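Local coordinates for protein aromatic-amino-acid:2-oxoglutarate transaminase (Candida albicans, PDB 6HND) that probably transfers amino groups from aromatic amino acids, and perhaps 2-aminoadipate, to 2-oxo acids with pyridoxal 5'-phosphate as cofactor, at residues 209-214 with 218-223; 246-251 with 261-266. One frame throughout, in Å; residues are numbered along the deposited sequence.

Contact 1: residues 209-214 with 218-223; sequences KINFDN and GIDLTQ. With K (potassium ion), chain G.
A single beta bridge, I210 with I219, closes the loop that leads from strand 204-208, an outermost strand of the seven-stranded sheet in this fold of the class I aminotransferases, into helix 221-229. Backbone atoms do most of the work. D220 N gives K209 O a nearly straight bond (2.9 Å, 175°), and N211 N returns one to G218 O at 2.8 Å, so the two hydrogen bonds flank the bridged pair. A water clamps the same spot, donating to both K209 O and D220 O. Side chains meet mainly where N211 CB lies against D220 CB, 3.8 Å apart, while I210 CG2 rests on G218 O at 3.7 Å and also over one face of the F212 ring. D220 is also the N-cap of helix 221-229: chi1 of -175° turns CG away from its backbone N, and from there OD1 takes the N-H of Q223 from above the carboxylate plane. Beyond the bridge, N211 OD1 accepts from D213 N in an Asx turn, the donor lying above the carbonyl plane. At the exposed end of the loop D213, joined by D215, binds the potassium ion, with OD2 of D213 2.8 Å from the metal.

Contact 2: residues 246-251 with 261-266; sequences TIATGQ and EFRKKI
R263 lays one face of its guanidinium against the methyl of A248, whose CB is 3.7 Å from NH1 and 3.9 Å from NH2. The edge of the same group does the polar work. NH2 donates to T249 OG1 at 2.7 Å, with an N-H...O angle of 155°, and the hydroxyl oxygen sits close to the guanidinium plane, only 15° out of it. Thus one flat group is used in two ways, apolar contact over a face and a hydrogen bond at the rim. A water, also at the edge and in plane, accepts from NH1 at 3.1 Å and makes a weak hydrogen bond with T249 OG1, so hydroxyl and water lie side by side along the two terminal nitrogens.

The reach comes from the arginine: its CB does not point at the loop, but the chain runs extended from CG to NE and carries the head across. On the other side, chi1 of -50° puts OG1 of T249, not CG2, at NH2, and the two side chains cross at about a right angle. NE donates to Q258 O just before the helix, which helps fix the rotation of the guanidinium. All three touching residues are buried; hydroxyl, water and Q258 carbonyl take up N-H groups of the guanidinium, and E279, in a long, weak ion pair with NH1, may offset part of its charge.

The loop also serves the cofactor: I247 touches pyridoxal phosphate, and G250 O makes a weak bond to the hydroxyl of Y283, another pocket residue. Strand 243-246, helix 260-272 and strand 276-280 form a beta-alpha-beta crossover; R263 ties its helix to the loop leaving its first strand, where T246 makes backbone hydrogen bonds with I278 and D280 of the neighbouring parallel strand 276-280.

Both contacts fasten a loop that leaves a strand of the seven-stranded sheet, yet by different chemistry. Contact 1, partly buried and at an outermost strand, uses backbone bonds to join its loop to the residues leading into helix 221-229, and holds a metal ligand. Contact 2, buried, on a loop from an inner strand that reaches the cofactor through I247, rests on one arginine of helix 260-272 itself. They come in series along the chain, with centres about 11 Å apart, and meet where L221, and I219 just before it, face helix 260-272. L221 CB packs on F262 CE2 at 3.7 Å and L221 CD1 lies 4.0 Å from I266 CD1, an apolar seam; I219 O approaches F262 CZ at 3.2 Å.

Contact 1: residues 209-214 with 218-223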
ATOM      1  N   LYS B 209     -29.036 -11.449  -8.657  1.00 36.15           N
ATOM      2  CA  LYS B 209     -30.122 -11.296  -7.651  1.00 37.97           C
ATOM      3  C   LYS B 209     -29.818 -12.143  -6.411  1.00 35.16           C
ATOM      4  O   LYS B 209     -29.272 -13.241  -6.523  1.00 31.80           O
ATOM      5  CB  LYS B 209     -31.496 -11.695  -8.198  1.00 45.08           C
ATOM      6  CG  LYS B 209     -31.973 -10.897  -9.402  1.00 51.15           C
ATOM      7  CD  LYS B 209     -33.457 -11.051  -9.703  1.00 60.52           C
ATOM      8  CE  LYS B 209     -33.839 -10.513 -11.073  1.00 60.96           C
ATOM      9  NZ  LYS B 209     -35.310 -10.522 -11.244  1.00 64.16           N
ATOM     10  N   ILE B 210     -30.151 -11.598  -5.251  1.00 35.97           N
ATOM     11  CA  ILE B 210     -30.056 -12.300  -3.951  1.00 33.38           C
ATOM     12  C   ILE B 210     -31.457 -12.732  -3.567  1.00 34.74           C
ATOM     13  O   ILE B 210     -32.390 -11.935  -3.703  1.00 31.94           O
ATOM     14  CB  ILE B 210     -29.421 -11.387  -2.901  1.00 33.76           C
ATOM     15  CG1 ILE B 210     -27.902 -11.349  -3.088  1.00 32.02           C
ATOM     16  CG2 ILE B 210     -29.826 -11.830  -1.504  1.00 34.95           C
ATOM     17  CD1 ILE B 210     -27.253 -10.259  -2.302  1.00 35.37           C
ATOM     18  N   ASN B 211     -31.589 -13.982  -3.137  1.00 39.68           N
ATOM     19  CA  ASN B 211     -32.845 -14.522  -2.569  1.00 37.34           C
ATOM     20  C   ASN B 211     -32.878 -14.087  -1.088  1.00 35.26           C
ATOM     21  O   ASN B 211     -31.903 -14.364  -0.384  1.00 32.40           O
ATOM     22  CB  ASN B 211     -32.885 -16.026  -2.839  1.00 40.00           C
ATOM     23  CG  ASN B 211     -33.916 -16.761  -2.007  1.00 42.93           C
ATOM     24  OD1 ASN B 211     -34.943 -16.193  -1.665  1.00 39.09           O
ATOM     25  ND2 ASN B 211     -33.644 -18.017  -1.677  1.00 46.74           N
ATOM     26  N   PHE B 212     -33.977 -13.476  -0.626  1.00 35.56           N
ATOM     27  CA  PHE B 212     -34.141 -12.908   0.739  1.00 36.78           C
ATOM     28  C   PHE B 212     -35.007 -13.791   1.651  1.00 38.21           C
ATOM     29  O   PHE B 212     -35.274 -13.348   2.779  1.00 38.07           O
ATOM     30  CB  PHE B 212     -34.694 -11.487   0.629  1.00 37.36           C
ATOM     31  CG  PHE B 212     -33.623 -10.472   0.320  1.00 37.08           C
ATOM     32  CD1 PHE B 212     -33.281 -10.169  -0.995  1.00 37.17           C
ATOM     33  CD2 PHE B 212     -32.916  -9.863   1.343  1.00 36.03           C
ATOM     34  CE1 PHE B 212     -32.292  -9.234  -1.266  1.00 36.28           C
ATOM     35  CE2 PHE B 212     -31.905  -8.959   1.064  1.00 36.34           C
ATOM     36  CZ  PHE B 212     -31.593  -8.648  -0.240  1.00 34.13           C
ATOM     37  N   ASP B 213     -35.344 -15.023   1.246  1.00 39.50           N
ATOM     38  CA  ASP B 213     -35.941 -16.047   2.157  1.00 41.30           C
ATOM     39  C   ASP B 213     -35.022 -16.307   3.366  1.00 42.92           C
ATOM     40  O   ASP B 213     -33.769 -16.183   3.241  1.00 45.65           O
ATOM     41  CB  ASP B 213     -36.173 -17.378   1.443  1.00 36.81           C
ATOM     42  CG  ASP B 213     -37.207 -17.373   0.321  1.00 36.58           C
ATOM     43  OD1 ASP B 213     -37.942 -16.355   0.179  1.00 34.70           O
ATOM     44  OD2 ASP B 213     -37.259 -18.404  -0.426  1.00 35.48           O
ATOM     45  N   ASN B 214     -35.595 -16.720   4.494  1.00 42.53           N
ATOM     46  CA  ASN B 214     -34.816 -16.951   5.743  1.00 45.93           C
ATOM     47  C   ASN B 214     -33.791 -18.077   5.568  1.00 44.79           C
ATOM     48  O   ASN B 214     -32.797 -18.054   6.301  1.00 51.40           O
ATOM     49  CB  ASN B 214     -35.724 -17.243   6.927  1.00 44.64           C
ATOM     50  CG  ASN B 214     -36.530 -16.021   7.284  1.00 47.66           C
ATOM     51  OD1 ASN B 214     -37.734 -15.979   7.043  1.00 50.54           O
ATOM     52  ND2 ASN B 214     -35.865 -15.007   7.800  1.00 47.17           N
ATOM     53  N   GLY B 218     -28.030 -16.886  -0.149  1.00 32.42           N
ATOM     54  CA  GLY B 218     -27.578 -15.620  -0.752  1.00 33.56           C
ATOM     55  C   GLY B 218     -28.032 -15.501  -2.188  1.00 32.16           C
ATOM     56  O   GLY B 218     -29.221 -15.369  -2.417  1.00 31.51           O
ATOM     57  N   ILE B 219     -27.100 -15.510  -3.133  1.00 34.23           N
ATOM     58  CA  ILE B 219     -27.422 -15.589  -4.586  1.00 37.80           C
ATOM     59  C   ILE B 219     -28.676 -16.457  -4.796  1.00 36.90           C
ATOM     60  O   ILE B 219     -28.733 -17.578  -4.240  1.00 32.40           O
ATOM     61  CB  ILE B 219     -26.224 -16.153  -5.362  1.00 34.16           C
ATOM     62  CG1 ILE B 219     -25.104 -15.106  -5.457  1.00 40.14           C
ATOM     63  CG2 ILE B 219     -26.663 -16.628  -6.731  1.00 33.63           C
ATOM     64  CD1 ILE B 219     -23.749 -15.667  -5.890  1.00 39.74           C
ATOM     65  N   ASP B 220     -29.595 -15.997  -5.646  1.00 34.75           N
ATOM     66  CA  ASP B 220     -30.762 -16.792  -6.098  1.00 37.01           C
ATOM     67  C   ASP B 220     -30.304 -17.730  -7.230  1.00 39.44           C
ATOM     68  O   ASP B 220     -30.140 -17.264  -8.381  1.00 36.45           O
ATOM     69  CB  ASP B 220     -31.884 -15.858  -6.541  1.00 42.47           C
ATOM     70  CG  ASP B 220     -33.173 -16.579  -6.915  1.00 46.43           C
ATOM     71  OD1 ASP B 220     -33.100 -17.580  -7.662  1.00 41.20           O
ATOM     72  OD2 ASP B 220     -34.240 -16.132  -6.449  1.00 56.65           O
ATOM     73  N   LEU B 221     -30.119 -19.015  -6.936  1.00 39.43           N
ATOM     74  CA  LEU B 221     -29.516 -19.949  -7.915  1.00 39.47           C
ATOM     75  C   LEU B 221     -30.373 -20.021  -9.189  1.00 37.65           C
ATOM     76  O   LEU B 221     -29.801 -19.976 -10.296  1.00 39.25           O
ATOM     77  CB  LEU B 221     -29.309 -21.328  -7.281  1.00 39.44           C
ATOM     78  CG  LEU B 221     -28.542 -22.311  -8.186  1.00 41.66           C
ATOM     79  CD1 LEU B 221     -27.126 -21.845  -8.437  1.00 41.02           C
ATOM     80  CD2 LEU B 221     -28.532 -23.716  -7.622  1.00 43.78           C
ATOM     81  N   THR B 222     -31.693 -20.115  -9.069  1.00 38.57           N
ATOM     82  CA  THR B 222     -32.607 -20.239 -10.234  1.00 38.25           C
ATOM     83  C   THR B 222     -32.369 -19.045 -11.174  1.00 41.10           C
ATOM     84  O   THR B 222     -32.219 -19.276 -12.393  1.00 36.98           O
ATOM     85  CB  THR B 222     -34.057 -20.394  -9.770  1.00 39.48           C
ATOM     86  OG1 THR B 222     -34.172 -21.667  -9.138  1.00 36.18           O
ATOM     87  CG2 THR B 222     -35.058 -20.327 -10.900  1.00 42.12           C
ATOM     88  N   GLN B 223     -32.295 -17.819 -10.635  1.00 40.77           N
ATOM     89  CA  GLN B 223     -32.126 -16.592 -11.452  1.00 42.07           C
ATOM     90  C   GLN B 223     -30.677 -16.501 -11.956  1.00 38.95           C
ATOM     91  O   GLN B 223     -30.482 -15.912 -13.024  1.00 39.17           O
ATOM     92  CB  GLN B 223     -32.593 -15.344 -10.703  1.00 47.20           C
ATOM     93  CG  GLN B 223     -34.111 -15.284 -10.533  1.00 54.28           C
ATOM     94  CD  GLN B 223     -34.834 -15.450 -11.851  1.00 64.58           C
ATOM     95  OE1 GLN B 223     -35.463 -16.483 -12.110  1.00 77.90           O
ATOM     96  NE2 GLN B 223     -34.726 -14.445 -12.717  1.00 61.74           N
TER
HETATM   97  K     K G 603     -36.356 -20.907   0.280  1.00 53.80           K
HETATM   98  O   HOH W   1     -29.409 -14.624  -9.156  1.00 39.11           O

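Contact 2: residues 246-251 with 261-266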
ATOM      1  N   THR B 246     -18.064 -13.032  -5.194  1.00 32.41           N
ATOM      2  CA  THR B 246     -19.030 -13.496  -4.173  1.00 32.31           C
ATOM      3  C   THR B 246     -18.388 -13.421  -2.783  1.00 31.91           C
ATOM      4  O   THR B 246     -17.293 -13.931  -2.584  1.00 30.68           O
ATOM      5  CB  THR B 246     -19.550 -14.902  -4.514  1.00 32.09           C
ATOM      6  OG1 THR B 246     -20.369 -15.384  -3.447  1.00 30.86           O
ATOM      7  CG2 THR B 246     -18.431 -15.879  -4.795  1.00 33.34           C
ATOM      8  N   ILE B 247     -19.100 -12.800  -1.858  1.00 32.86           N
ATOM      9  CA  ILE B 247     -18.818 -12.805  -0.407  1.00 31.54           C
ATOM     10  C   ILE B 247     -19.657 -13.958   0.162  1.00 34.24           C
ATOM     11  O   ILE B 247     -20.787 -13.703   0.686  1.00 38.52           O
ATOM     12  CB  ILE B 247     -19.143 -11.408   0.172  1.00 32.21           C
ATOM     13  CG1 ILE B 247     -18.525 -10.295  -0.675  1.00 33.94           C
ATOM     14  CG2 ILE B 247     -18.709 -11.311   1.633  1.00 32.21           C
ATOM     15  CD1 ILE B 247     -19.234  -8.968  -0.593  1.00 37.02           C
ATOM     16  N   ALA B 248     -19.175 -15.194  -0.004  1.00 32.02           N
ATOM     17  CA  ALA B 248     -20.023 -16.413   0.006  1.00 34.99           C
ATOM     18  C   ALA B 248     -20.489 -16.672   1.432  1.00 36.40           C
ATOM     19  O   ALA B 248     -21.661 -17.086   1.610  1.00 37.39           O
ATOM     20  CB  ALA B 248     -19.316 -17.620  -0.590  1.00 30.02           C
ATOM     21  N   THR B 249     -19.611 -16.425   2.402  1.00 36.39           N
ATOM     22  CA  THR B 249     -19.895 -16.579   3.849  1.00 38.55           C
ATOM     23  C   THR B 249     -20.098 -15.184   4.470  1.00 37.60           C
ATOM     24  O   THR B 249     -19.223 -14.308   4.265  1.00 39.91           O
ATOM     25  CB  THR B 249     -18.756 -17.362   4.512  1.00 39.34           C
ATOM     26  OG1 THR B 249     -18.533 -18.548   3.737  1.00 36.32           O
ATOM     27  CG2 THR B 249     -19.037 -17.663   5.973  1.00 35.64           C
ATOM     28  N   GLY B 250     -21.170 -14.989   5.250  1.00 35.36           N
ATOM     29  CA  GLY B 250     -21.473 -13.688   5.896  1.00 34.91           C
ATOM     30  C   GLY B 250     -21.502 -12.568   4.864  1.00 33.40           C
ATOM     31  O   GLY B 250     -20.827 -11.568   5.060  1.00 31.72           O
ATOM     32  N   GLN B 251     -22.231 -12.789   3.767  1.00 36.77           N
ATOM     33  CA  GLN B 251     -22.362 -11.863   2.620  1.00 38.65           C
ATOM     34  C   GLN B 251     -22.506 -10.440   3.165  1.00 39.10           C
ATOM     35  O   GLN B 251     -23.307 -10.241   4.057  1.00 39.98           O
ATOM     36  CB  GLN B 251     -23.546 -12.291   1.741  1.00 40.28           C
ATOM     37  CG  GLN B 251     -23.475 -11.842   0.275  1.00 38.07           C
ATOM     38  CD  GLN B 251     -23.962 -10.437   0.056  1.00 36.79           C
ATOM     39  OE1 GLN B 251     -24.758  -9.942   0.842  1.00 34.22           O
ATOM     40  NE2 GLN B 251     -23.488  -9.791  -1.010  1.00 32.77           N
ATOM     41  N   GLU B 261     -23.216 -27.482  -0.692  1.00 40.01           N
ATOM     42  CA  GLU B 261     -23.841 -28.027  -1.925  1.00 45.31           C
ATOM     43  C   GLU B 261     -24.139 -26.872  -2.908  1.00 41.01           C
ATOM     44  O   GLU B 261     -23.963 -27.065  -4.132  1.00 36.36           O
ATOM     45  CB  GLU B 261     -24.988 -28.974  -1.541  1.00 49.66           C
ATOM     46  CG  GLU B 261     -26.362 -28.348  -1.426  1.00 61.68           C
ATOM     47  CD  GLU B 261     -27.467 -29.389  -1.244  1.00 71.74           C
ATOM     48  OE1 GLU B 261     -28.567 -29.191  -1.812  1.00 70.19           O
ATOM     49  OE2 GLU B 261     -27.214 -30.405  -0.536  1.00 66.98           O
ATOM     50  N   PHE B 262     -24.498 -25.694  -2.396  1.00 38.77           N
ATOM     51  CA  PHE B 262     -24.683 -24.461  -3.208  1.00 38.19           C
ATOM     52  C   PHE B 262     -23.356 -24.073  -3.885  1.00 36.05           C
ATOM     53  O   PHE B 262     -23.337 -23.790  -5.083  1.00 34.08           O
ATOM     54  CB  PHE B 262     -25.262 -23.349  -2.330  1.00 37.72           C
ATOM     55  CG  PHE B 262     -25.702 -22.132  -3.094  1.00 37.55           C
ATOM     56  CD1 PHE B 262     -24.773 -21.204  -3.549  1.00 42.21           C
ATOM     57  CD2 PHE B 262     -27.038 -21.923  -3.376  1.00 36.96           C
ATOM     58  CE1 PHE B 262     -25.180 -20.071  -4.246  1.00 40.50           C
ATOM     59  CE2 PHE B 262     -27.444 -20.802  -4.083  1.00 39.60           C
ATOM     60  CZ  PHE B 262     -26.513 -19.889  -4.534  1.00 42.37           C
ATOM     61  N   ARG B 263     -22.249 -24.100  -3.143  1.00 37.27           N
ATOM     62  CA  ARG B 263     -20.906 -23.777  -3.695  1.00 39.19           C
ATOM     63  C   ARG B 263     -20.519 -24.768  -4.802  1.00 38.39           C
ATOM     64  O   ARG B 263     -19.898 -24.326  -5.782  1.00 37.12           O
ATOM     65  CB  ARG B 263     -19.844 -23.765  -2.600  1.00 37.43           C
ATOM     66  CG  ARG B 263     -20.012 -22.642  -1.590  1.00 36.43           C
ATOM     67  CD  ARG B 263     -19.323 -22.973  -0.273  1.00 37.73           C
ATOM     68  NE  ARG B 263     -19.848 -22.101   0.753  1.00 36.37           N
ATOM     69  CZ  ARG B 263     -19.232 -21.030   1.227  1.00 39.01           C
ATOM     70  NH1 ARG B 263     -18.001 -20.722   0.851  1.00 38.52           N
ATOM     71  NH2 ARG B 263     -19.839 -20.297   2.140  1.00 42.28           N
ATOM     72  N   LYS B 264     -20.870 -26.052  -4.678  1.00 39.24           N
ATOM     73  CA  LYS B 264     -20.522 -27.044  -5.725  1.00 39.48           C
ATOM     74  C   LYS B 264     -21.241 -26.650  -7.004  1.00 39.17           C
ATOM     75  O   LYS B 264     -20.619 -26.759  -8.051  1.00 41.20           O
ATOM     76  CB  LYS B 264     -20.851 -28.471  -5.290  1.00 45.81           C
ATOM     77  CG  LYS B 264     -20.000 -28.961  -4.122  1.00 55.44           C
ATOM     78  CD  LYS B 264     -19.982 -30.469  -3.943  1.00 59.40           C
ATOM     79  CE  LYS B 264     -19.629 -30.863  -2.526  1.00 63.72           C
ATOM     80  NZ  LYS B 264     -19.211 -32.279  -2.456  1.00 75.73           N
ATOM     81  N   LYS B 265     -22.493 -26.192  -6.910  1.00 37.28           N
ATOM     82  CA  LYS B 265     -23.281 -25.823  -8.110  1.00 42.88           C
ATOM     83  C   LYS B 265     -22.704 -24.555  -8.756  1.00 37.91           C
ATOM     84  O   LYS B 265     -22.675 -24.501  -9.963  1.00 38.83           O
ATOM     85  CB  LYS B 265     -24.761 -25.669  -7.754  1.00 47.99           C
ATOM     86  CG  LYS B 265     -25.425 -26.922  -7.203  1.00 50.78           C
ATOM     87  CD  LYS B 265     -26.920 -26.859  -7.357  1.00 59.66           C
ATOM     88  CE  LYS B 265     -27.666 -27.160  -6.078  1.00 61.89           C
ATOM     89  NZ  LYS B 265     -27.552 -28.586  -5.714  1.00 56.28           N
ATOM     90  N   ILE B 266     -22.317 -23.550  -7.970  1.00 38.82           N
ATOM     91  CA  ILE B 266     -21.687 -22.292  -8.473  1.00 33.44           C
ATOM     92  C   ILE B 266     -20.376 -22.667  -9.165  1.00 33.02           C
ATOM     93  O   ILE B 266     -20.158 -22.187 -10.271  1.00 34.34           O
ATOM     94  CB  ILE B 266     -21.458 -21.273  -7.334  1.00 32.87           C
ATOM     95  CG1 ILE B 266     -22.765 -20.776  -6.705  1.00 31.83           C
ATOM     96  CG2 ILE B 266     -20.591 -20.115  -7.817  1.00 30.25           C
ATOM     97  CD1 ILE B 266     -23.681 -20.050  -7.675  1.00 33.03           C
TER
HETATM   98  O   HOH W   2     -16.276 -18.209   1.308  1.00 32.84           O